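Local coordinates for virulence associated protein VapB (Rhodococcus equi, PDB 4CV7) that is a plasmid-encoded, virulence-associated protein of unknown molecular function whose compact domain folds as an eight-stranded antiparallel beta-barrel of two Greek-key motifs, at residues D7-V12 / H22-E27; M29-D34 / K60-F65; S64-A69 / N77-S82. All coordinates share one frame; numbering follows the deposited sequence. Where two conformers were deposited one is given.

In the fold
From the N terminus, contact 1 closes the first beta hairpin, zipping strand 4-14 to strand 18-25. The chain then turns into strand 29-37, which lies next to 18-25 in the sheet, and contact 2 opens two residues after contact 1 closes. Contact 2 closes a longer loop through strand 42-52 and helix 55-61, and it reaches across the barrel interior to the start of strand 64-68. That strand serves again in contact 3, the hairpin with strand 74-79; Ser64 and Phe65 belong to both contacts. None nests inside another. Contacts 1 and 3 lie on opposite sides of the chain's centre, and the aromatic packing of contact 2 bridges the space between the two hairpins.

Contact 1: residues D7-V12 / H22-E27; sequences DVHGNV and HVYGPE
His9 and Tyr24 face each other as a hydrogen-bonded antiparallel pair in the hairpin of strands 4-14 and 18-25. Tyr24 N donates to His9 O at 2.8 Å with a nearly linear N-H...O angle of 178°. Two further backbone bonds join Asn11 and His22 in both directions: Asn11 N to His22 O and His22 N to Asn11 O. Beyond this ladder a water donates to both Asp7 O and Tyr24 O.

On the outer face, Tyr24 CB sits over the His9 imidazole, a CH-pi contact 3.9 Å from the ring centroid. His9 CG lies between its backbone N and carbonyl carbon (chi1 62°), which lays the ring against Tyr24. Asn11 ND2 meets the edge of the Tyr24 ring in plane, 3.9 Å from CE2.

The inner face is apolar: Val8 CB packs 4.1 Å from Val23 CG1, and Val8 CG1 meets Pro26 CD. Leu50 and Ile89 close over these side chains.

His22 ND1 makes a weak bond to Asn11 OD1 at 3.4 Å, and a water accepts from the same nitrogen. The His22 side chain comes within about 2 Å of a bound cobalt ion, a coordination distance; with ND1 engaged, NE2 probably binds the metal.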
loop_
_atom_site.group_PDB
_atom_site.type_symbol
_atom_site.label_atom_id
_atom_site.label_comp_id
_atom_site.label_asym_id
_atom_site.label_seq_id
_atom_site.Cartn_x
_atom_site.Cartn_y
_atom_site.Cartn_z
ATOM N N ASP A 7 9.293 5.447 8.251
ATOM C CA ASP A 7 8.904 6.404 7.266
ATOM C C ASP A 7 8.799 5.708 5.936
ATOM O O ASP A 7 9.706 4.919 5.573
ATOM C CB ASP A 7 9.993 7.500 7.172
ATOM C CG ASP A 7 9.977 8.467 8.317
ATOM O OD1 ASP A 7 9.013 8.574 9.078
ATOM O OD2 ASP A 7 10.975 9.219 8.317
ATOM N N VAL A 8 7.772 5.971 5.140
ATOM C CA VAL A 8 7.683 5.401 3.809
ATOM C C VAL A 8 7.158 6.457 2.844
ATOM O O VAL A 8 6.664 7.494 3.296
ATOM C CB VAL A 8 6.717 4.201 3.727
ATOM C CG1 VAL A 8 7.252 3.024 4.568
ATOM C CG2 VAL A 8 5.289 4.575 4.116
ATOM N N HIS A 9 7.308 6.208 1.567
ATOM C CA HIS A 9 6.681 7.072 0.558
ATOM C C HIS A 9 6.259 6.176 -0.564
ATOM O O HIS A 9 6.670 4.997 -0.647
ATOM C CB HIS A 9 7.599 8.186 0.079
ATOM C CG HIS A 9 8.843 7.688 -0.606
ATOM N ND1 HIS A 9 9.963 7.275 0.096
ATOM C CD2 HIS A 9 9.177 7.574 -1.925
ATOM C CE1 HIS A 9 10.919 6.923 -0.757
ATOM N NE2 HIS A 9 10.469 7.090 -1.988
ATOM N N GLY A 10 5.406 6.635 -1.420
ATOM C CA GLY A 10 4.869 5.850 -2.468
ATOM C C GLY A 10 4.156 6.624 -3.529
ATOM O O GLY A 10 4.129 7.842 -3.485
ATOM N N ASN A 11 3.523 5.897 -4.442
ATOM C CA ASN A 11 2.740 6.572 -5.428
ATOM C C ASN A 11 1.612 5.646 -5.911
ATOM O O ASN A 11 1.620 4.423 -5.678
ATOM C CB ASN A 11 3.634 7.076 -6.580
ATOM C CG ASN A 11 4.492 5.982 -7.233
ATOM O OD1 ASN A 11 3.982 4.979 -7.707
ATOM N ND2 ASN A 11 5.794 6.082 -7.078
ATOM N N VAL A 12 0.659 6.239 -6.602
ATOM C CA VAL A 12 -0.480 5.531 -7.146
ATOM C C VAL A 12 -0.815 6.102 -8.513
ATOM O O VAL A 12 -0.818 7.348 -8.668
ATOM C CB VAL A 12 -1.686 5.627 -6.195
ATOM C CG1 VAL A 12 -1.991 7.078 -5.816
ATOM C CG2 VAL A 12 -2.925 4.939 -6.717
ATOM N N HIS A 22 2.802 1.724 -5.674
ATOM C CA HIS A 22 4.199 1.425 -5.258
ATOM C C HIS A 22 4.367 2.023 -3.911
ATOM O O HIS A 22 3.951 3.139 -3.595
ATOM C CB HIS A 22 5.207 1.988 -6.227
ATOM C CG HIS A 22 5.156 1.280 -7.531
ATOM N ND1 HIS A 22 4.524 1.788 -8.627
ATOM C CD2 HIS A 22 5.701 0.111 -7.915
ATOM C CE1 HIS A 22 4.688 0.956 -9.651
ATOM N NE2 HIS A 22 5.414 -0.058 -9.243
ATOM N N VAL A 23 5.031 1.303 -3.065
ATOM C CA VAL A 23 5.518 1.843 -1.807
ATOM C C VAL A 23 6.975 1.531 -1.624
ATOM O O VAL A 23 7.399 0.375 -1.819
ATOM C CB VAL A 23 4.770 1.269 -0.538
ATOM C CG1 VAL A 23 5.287 1.822 0.767
ATOM C CG2 VAL A 23 3.285 1.490 -0.665
ATOM N N TYR A 24 7.752 2.470 -1.154
ATOM C CA TYR A 24 9.189 2.289 -0.886
ATOM C C TYR A 24 9.323 2.203 0.632
ATOM O O TYR A 24 9.069 3.187 1.345
ATOM C CB TYR A 24 9.990 3.415 -1.525
ATOM C CG TYR A 24 9.657 3.437 -3.032
ATOM C CD1 TYR A 24 10.203 2.452 -3.829
ATOM C CD2 TYR A 24 8.716 4.288 -3.623
ATOM C CE1 TYR A 24 9.895 2.333 -5.162
ATOM C CE2 TYR A 24 8.386 4.122 -5.001
ATOM C CZ TYR A 24 8.987 3.159 -5.721
ATOM O OH TYR A 24 8.791 2.866 -7.044
ATOM N N GLY A 25 9.638 1.025 1.127
ATOM C CA GLY A 25 9.663 0.757 2.530
ATOM C C GLY A 25 11.102 0.638 3.108
ATOM O O GLY A 25 12.102 0.714 2.357
ATOM N N PRO A 26 11.211 0.424 4.385
ATOM C CA PRO A 26 12.539 0.289 5.021
ATOM C C PRO A 26 13.272 -0.950 4.571
ATOM O O PRO A 26 12.736 -1.915 4.011
ATOM C CB PRO A 26 12.186 0.211 6.510
ATOM C CG PRO A 26 10.785 -0.345 6.560
ATOM C CD PRO A 26 10.111 0.345 5.387
ATOM N N GLU A 27 14.594 -0.885 4.703
ATOM C CA GLU A 27 15.445 -2.010 4.257
ATOM C C GLU A 27 15.404 -2.157 2.719
ATOM O O GLU A 27 15.605 -3.243 2.165
ATOM C CB GLU A 27 15.255 -3.337 5.087
ATOM C CG GLU A 27 15.401 -2.965 6.572
ATOM C CD GLU A 27 15.323 -4.097 7.598
ATOM O OE1 GLU A 27 15.266 -5.267 7.220
ATOM O OE2 GLU A 27 15.463 -3.803 8.827
HETATM O O HOH W 1 11.182 3.987 3.139
HETATM O O HOH W 2 2.247 3.539 -8.984
#

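Contact 2: residues M29-D34 / K60-F65; sequences MVFDGD and KDTVSF
Phe31 points the edge of its ring at the face of Phe65, a T-shaped pair inside the eight-stranded beta-barrel. The centroids are 5.1 Å apart and the planes stand at 78°. CE2 of Phe31 lies over the centre of the Phe65 ring, while the closest approach of the two rings is Phe31 CZ to Phe65 CD1, 3.6 Å. Phe31 CE1 also meets the methyl CG2 of Thr62, 3.8 Å away, at an oblique angle to the ring. The Phe65 ring also reaches the backbone of strand 29-37, where its CE1 lies 3.7 Å from Gly33 CA. With no side chain on Gly33, the ring can come right up to the strand.

Phe31 CG is anti to the backbone N (chi1 -179°), extending the ring into the barrel from strand 29-37. Thr62 follows helix 55-61, and its OG1 is hydrogen-bonded to Leu58 O, which leaves CG2 for the phenylalanine.

Farther out, Phe78 meets Phe31 edge-to-face, Phe21 does the same with Phe65, and Trp107 packs against both Phe31 and Thr62. On the outer side of strand 29-37, Lys20 forms salt bridges with Asp32 and Asp34, and Tyr18 OH is hydrogen-bonded to Asp34 OD1. Back at the inner face, Asp34 N lies near the plane of the Phe65 ring, at its edge, 3.6 Å from CE1.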
loop_
_atom_site.group_PDB
_atom_site.type_symbol
_atom_site.label_atom_id
_atom_site.label_comp_id
_atom_site.label_asym_id
_atom_site.label_seq_id
_atom_site.Cartn_x
_atom_site.Cartn_y
_atom_site.Cartn_z
ATOM N N MET A 29 13.102 -1.996 0.419
ATOM C CA MET A 29 12.153 -2.905 -0.130
ATOM C C MET A 29 11.052 -2.134 -0.886
ATOM O O MET A 29 10.736 -1.016 -0.543
ATOM C CB MET A 29 11.476 -3.680 0.996
ATOM C CG MET A 29 11.316 -5.120 0.726
ATOM S SD MET A 29 12.800 -6.083 0.301
ATOM C CE MET A 29 13.577 -6.222 1.931
ATOM N N VAL A 30 10.431 -2.756 -1.851
ATOM C CA VAL A 30 9.478 -2.106 -2.665
ATOM C C VAL A 30 8.177 -2.954 -2.755
ATOM O O VAL A 30 8.261 -4.147 -3.016
ATOM C CB VAL A 30 10.010 -1.874 -4.119
ATOM C CG1 VAL A 30 8.951 -1.261 -4.938
ATOM C CG2 VAL A 30 11.327 -1.099 -4.105
ATOM N N PHE A 31 7.024 -2.307 -2.500
ATOM C CA PHE A 31 5.691 -2.943 -2.658
ATOM C C PHE A 31 5.199 -2.588 -4.062
ATOM O O PHE A 31 5.086 -1.401 -4.358
ATOM C CB PHE A 31 4.775 -2.486 -1.606
ATOM C CG PHE A 31 3.394 -3.104 -1.693
ATOM C CD1 PHE A 31 3.206 -4.408 -1.334
ATOM C CD2 PHE A 31 2.304 -2.397 -2.200
ATOM C CE1 PHE A 31 1.925 -4.999 -1.432
ATOM C CE2 PHE A 31 1.031 -2.998 -2.233
ATOM C CZ PHE A 31 0.895 -4.289 -1.939
ATOM N N ASP A 32 4.784 -3.616 -4.784
ATOM C CA ASP A 32 4.089 -3.481 -6.084
ATOM C C ASP A 32 2.691 -4.016 -5.902
ATOM O O ASP A 32 2.550 -5.262 -5.737
ATOM C CB ASP A 32 4.837 -4.304 -7.145
ATOM C CG ASP A 32 4.345 -4.131 -8.605
ATOM O OD1 ASP A 32 3.285 -3.622 -8.931
ATOM O OD2 ASP A 32 5.080 -4.530 -9.521
ATOM N N GLY A 33 1.706 -3.155 -6.001
ATOM C CA GLY A 33 0.317 -3.645 -5.846
ATOM C C GLY A 33 -0.624 -3.220 -6.934
ATOM O O GLY A 33 -0.485 -2.175 -7.535
ATOM N N ASP A 34 -1.533 -4.143 -7.246
ATOM C CA ASP A 34 -2.473 -3.978 -8.324
ATOM C C ASP A 34 -3.874 -4.101 -7.724
ATOM O O ASP A 34 -4.198 -5.187 -7.285
ATOM C CB ASP A 34 -2.248 -5.077 -9.355
ATOM C CG ASP A 34 -0.898 -4.951 -10.004
ATOM O OD1 ASP A 34 -0.725 -4.111 -10.873
ATOM O OD2 ASP A 34 -0.091 -5.820 -9.773
ATOM N N LYS A 60 7.705 -10.980 3.744
ATOM C CA LYS A 60 7.581 -12.332 3.222
ATOM C C LYS A 60 6.164 -12.702 2.843
ATOM O O LYS A 60 5.959 -13.380 1.827
ATOM C CB LYS A 60 8.026 -13.396 4.143
ATOM C CG LYS A 60 8.237 -14.713 3.416
ATOM C CD LYS A 60 8.273 -15.816 4.342
ATOM C CE LYS A 60 7.789 -17.113 3.767
ATOM N NZ LYS A 60 6.560 -17.453 4.514
ATOM N N ASP A 61 5.184 -12.350 3.679
ATOM C CA ASP A 61 3.859 -12.973 3.603
ATOM C C ASP A 61 2.804 -12.125 2.959
ATOM O O ASP A 61 1.701 -12.609 2.747
ATOM C CB ASP A 61 3.438 -13.495 4.958
ATOM C CG ASP A 61 4.097 -14.788 5.305
ATOM O OD1 ASP A 61 4.751 -15.418 4.513
ATOM O OD2 ASP A 61 3.905 -15.216 6.469
ATOM N N THR A 62 3.033 -10.853 2.734
ATOM C CA THR A 62 2.024 -10.032 2.078
ATOM C C THR A 62 1.714 -10.632 0.706
ATOM O O THR A 62 2.577 -10.839 -0.132
ATOM C CB THR A 62 2.412 -8.584 1.838
ATOM O OG1 THR A 62 2.619 -7.933 3.085
ATOM C CG2 THR A 62 1.330 -7.810 1.036
ATOM N N VAL A 63 0.416 -10.875 0.443
ATOM C CA VAL A 63 -0.134 -11.201 -0.870
ATOM C C VAL A 63 -1.195 -10.287 -1.362
ATOM O O VAL A 63 -1.548 -10.294 -2.560
ATOM C CB VAL A 63 -0.588 -12.701 -0.978
ATOM C CG1 VAL A 63 0.538 -13.671 -0.624
ATOM C CG2 VAL A 63 -1.868 -12.961 -0.148
ATOM N N SER A 64 -1.809 -9.564 -0.455
ATOM C CA SER A 64 -2.960 -8.671 -0.828
ATOM C C SER A 64 -2.920 -7.459 0.010
ATOM O O SER A 64 -2.211 -7.332 0.996
ATOM C CB SER A 64 -4.259 -9.367 -0.710
ATOM O OG SER A 64 -4.625 -9.512 0.644
ATOM N N PHE A 65 -3.681 -6.459 -0.442
ATOM C CA PHE A 65 -3.775 -5.168 0.265
ATOM C C PHE A 65 -5.156 -4.582 0.027
ATOM O O PHE A 65 -5.792 -4.867 -0.967
ATOM C CB PHE A 65 -2.629 -4.208 -0.075
ATOM C CG PHE A 65 -2.708 -3.587 -1.433
ATOM C CD1 PHE A 65 -2.687 -4.340 -2.609
ATOM C CD2 PHE A 65 -2.967 -2.211 -1.595
ATOM C CE1 PHE A 65 -2.802 -3.731 -3.868
ATOM C CE2 PHE A 65 -3.087 -1.632 -2.845
ATOM C CZ PHE A 65 -3.007 -2.405 -3.961
#

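Contact 3: residues S64-A69 / N77-S82; sequences SFQYNA and NFFDSS
Phe79, Gln66 and Ser64 carry the outer face of this pairing, with the phenylalanine ring lying over strand 64-68 between the other two. The extended Gln66 side chain crosses that of Phe79 at about a right angle. Its amide plane is turned 29° from the ring, and NE2 approaches CE2 of Phe79 at 3.7 Å. At the base of the side chain, Ser64 OG stands 3.5 Å from Phe79 CB. Phe79 CG is anti to its carbonyl carbon (chi1 -53°), which places the ring there, its edge near Phe65 CA.

Ser64 and Phe79 are also joined through their backbones. Phe79 N donates to Ser64 O at 3.0 Å, and Ser64 N returns a bond to Phe79 O. The hydroxyl of Ser64 shares a water with Asp80 O, extending the link past the strand. One hydrogen-bonded pair farther on, Gln66 N reaches Asn77 O, and Asn77 N donates to Gln66 O at 2.8 Å.

Between these pairs, Phe65 and Phe78 form a non-hydrogen-bonded pair directed into the barrel. Phe65 CB packs 4.0 Å from Phe78 CD1, and Leu58 and Ile89 also pack on Phe78.

Strand 74-79 gives way to an Asx turn in which Asp80 OD1 accepts from Ser82 N. Val63 and Ser64 both face Phe79, a classic beta bulge at the start of this antiparallel hairpin, one of those that build the Greek-key barrel.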
loop_
_atom_site.group_PDB
_atom_site.type_symbol
_atom_site.label_atom_id
_atom_site.label_comp_id
_atom_site.label_asym_id
_atom_site.label_seq_id
_atom_site.Cartn_x
_atom_site.Cartn_y
_atom_site.Cartn_z
ATOM N N SER A 64 -1.809 -9.564 -0.455
ATOM C CA SER A 64 -2.960 -8.671 -0.828
ATOM C C SER A 64 -2.920 -7.459 0.010
ATOM O O SER A 64 -2.211 -7.332 0.996
ATOM C CB SER A 64 -4.259 -9.367 -0.710
ATOM O OG SER A 64 -4.625 -9.512 0.644
ATOM N N PHE A 65 -3.681 -6.459 -0.442
ATOM C CA PHE A 65 -3.775 -5.168 0.265
ATOM C C PHE A 65 -5.156 -4.582 0.027
ATOM O O PHE A 65 -5.792 -4.867 -0.967
ATOM C CB PHE A 65 -2.629 -4.208 -0.075
ATOM C CG PHE A 65 -2.708 -3.587 -1.433
ATOM C CD1 PHE A 65 -2.687 -4.340 -2.609
ATOM C CD2 PHE A 65 -2.967 -2.211 -1.595
ATOM C CE1 PHE A 65 -2.802 -3.731 -3.868
ATOM C CE2 PHE A 65 -3.087 -1.632 -2.845
ATOM C CZ PHE A 65 -3.007 -2.405 -3.961
ATOM N N GLN A 66 -5.540 -3.695 0.969
ATOM C CA GLN A 66 -6.738 -2.927 0.823
ATOM C C GLN A 66 -6.474 -1.522 1.216
ATOM O O GLN A 66 -5.682 -1.279 2.111
ATOM C CB GLN A 66 -7.898 -3.461 1.696
ATOM C CG GLN A 66 -8.315 -4.868 1.314
ATOM C CD GLN A 66 -9.310 -5.510 2.311
ATOM O OE1 GLN A 66 -9.819 -4.800 3.106
ATOM N NE2 GLN A 66 -9.163 -6.795 2.548
ATOM N N TYR A 67 -7.088 -0.595 0.536
ATOM C CA TYR A 67 -6.925 0.841 0.868
ATOM C C TYR A 67 -8.250 1.509 1.160
ATOM O O TYR A 67 -9.295 1.058 0.660
ATOM C CB TYR A 67 -6.127 1.543 -0.271
ATOM C CG TYR A 67 -6.880 1.674 -1.567
ATOM C CD1 TYR A 67 -7.918 2.689 -1.698
ATOM C CD2 TYR A 67 -6.728 0.791 -2.613
ATOM C CE1 TYR A 67 -8.606 2.822 -2.867
ATOM C CE2 TYR A 67 -7.358 0.982 -3.798
ATOM C CZ TYR A 67 -8.276 1.933 -3.908
ATOM O OH TYR A 67 -9.027 2.139 -5.049
ATOM N N ASN A 68 -8.205 2.598 1.906
ATOM C CA ASN A 68 -9.416 3.339 2.291
ATOM C C ASN A 68 -8.996 4.752 2.383
ATOM O O ASN A 68 -8.079 5.125 3.174
ATOM C CB ASN A 68 -9.953 2.795 3.663
ATOM C CG ASN A 68 -11.225 3.532 4.129
ATOM O OD1 ASN A 68 -11.223 4.771 4.301
ATOM N ND2 ASN A 68 -12.274 2.782 4.477
ATOM N N ALA A 69 -9.721 5.550 1.626
ATOM C CA ALA A 69 -9.578 6.969 1.606
ATOM C C ALA A 69 -10.813 7.654 1.998
ATOM O O ALA A 69 -11.012 8.811 1.623
ATOM C CB ALA A 69 -9.216 7.337 0.182
ATOM N N ASN A 77 -3.836 -1.354 4.230
ATOM C CA ASN A 77 -3.607 -2.572 5.067
ATOM C C ASN A 77 -3.033 -3.671 4.207
ATOM O O ASN A 77 -3.480 -3.848 3.059
ATOM C CB ASN A 77 -4.942 -3.030 5.637
ATOM C CG ASN A 77 -5.513 -2.068 6.659
ATOM O OD1 ASN A 77 -4.808 -1.374 7.362
ATOM N ND2 ASN A 77 -6.847 -2.031 6.731
ATOM N N PHE A 78 -2.126 -4.430 4.816
ATOM C CA PHE A 78 -1.509 -5.567 4.129
ATOM C C PHE A 78 -1.890 -6.857 4.756
ATOM O O PHE A 78 -1.948 -6.973 5.995
ATOM C CB PHE A 78 0.023 -5.444 4.165
ATOM C CG PHE A 78 0.537 -4.174 3.543
ATOM C CD1 PHE A 78 0.669 -4.112 2.170
ATOM C CD2 PHE A 78 0.887 -3.062 4.304
ATOM C CE1 PHE A 78 1.133 -2.957 1.566
ATOM C CE2 PHE A 78 1.340 -1.922 3.655
ATOM C CZ PHE A 78 1.501 -1.875 2.321
ATOM N N PHE A 79 -2.166 -7.869 3.935
ATOM C CA PHE A 79 -2.640 -9.176 4.383
ATOM C C PHE A 79 -1.919 -10.345 3.764
ATOM O O PHE A 79 -1.383 -10.279 2.647
ATOM C CB PHE A 79 -4.117 -9.370 4.069
ATOM C CG PHE A 79 -4.974 -8.235 4.606
ATOM C CD1 PHE A 79 -5.512 -8.292 5.881
ATOM C CD2 PHE A 79 -5.318 -7.157 3.846
ATOM C CE1 PHE A 79 -6.245 -7.240 6.394
ATOM C CE2 PHE A 79 -6.045 -6.118 4.363
ATOM C CZ PHE A 79 -6.581 -6.174 5.604
ATOM N N ASP A 80 -1.820 -11.407 4.554
ATOM C CA ASP A 80 -1.364 -12.756 4.091
ATOM C C ASP A 80 -2.448 -13.539 3.429
ATOM O O ASP A 80 -3.599 -13.107 3.343
ATOM C CB ASP A 80 -0.621 -13.520 5.187
ATOM C CG ASP A 80 -1.494 -13.986 6.262
ATOM O OD1 ASP A 80 -2.664 -14.350 6.049
ATOM O OD2 ASP A 80 -1.039 -14.161 7.430
ATOM N N SER A 81 -2.069 -14.690 2.932
ATOM C CA SER A 81 -3.006 -15.503 2.141
ATOM C C SER A 81 -4.171 -16.053 2.986
ATOM O O SER A 81 -5.247 -16.418 2.431
ATOM C CB SER A 81 -2.245 -16.566 1.410
ATOM O OG SER A 81 -1.671 -17.470 2.312
ATOM N N SER A 82 -4.087 -16.086 4.296
ATOM C CA SER A 82 -5.129 -16.529 5.173
ATOM C C SER A 82 -5.824 -15.312 5.770
ATOM O O SER A 82 -6.671 -15.472 6.709
ATOM C CB SER A 82 -4.512 -17.286 6.364
ATOM O OG SER A 82 -3.849 -18.410 5.956
HETATM O O HOH W 3 -5.130 -12.058 1.326
#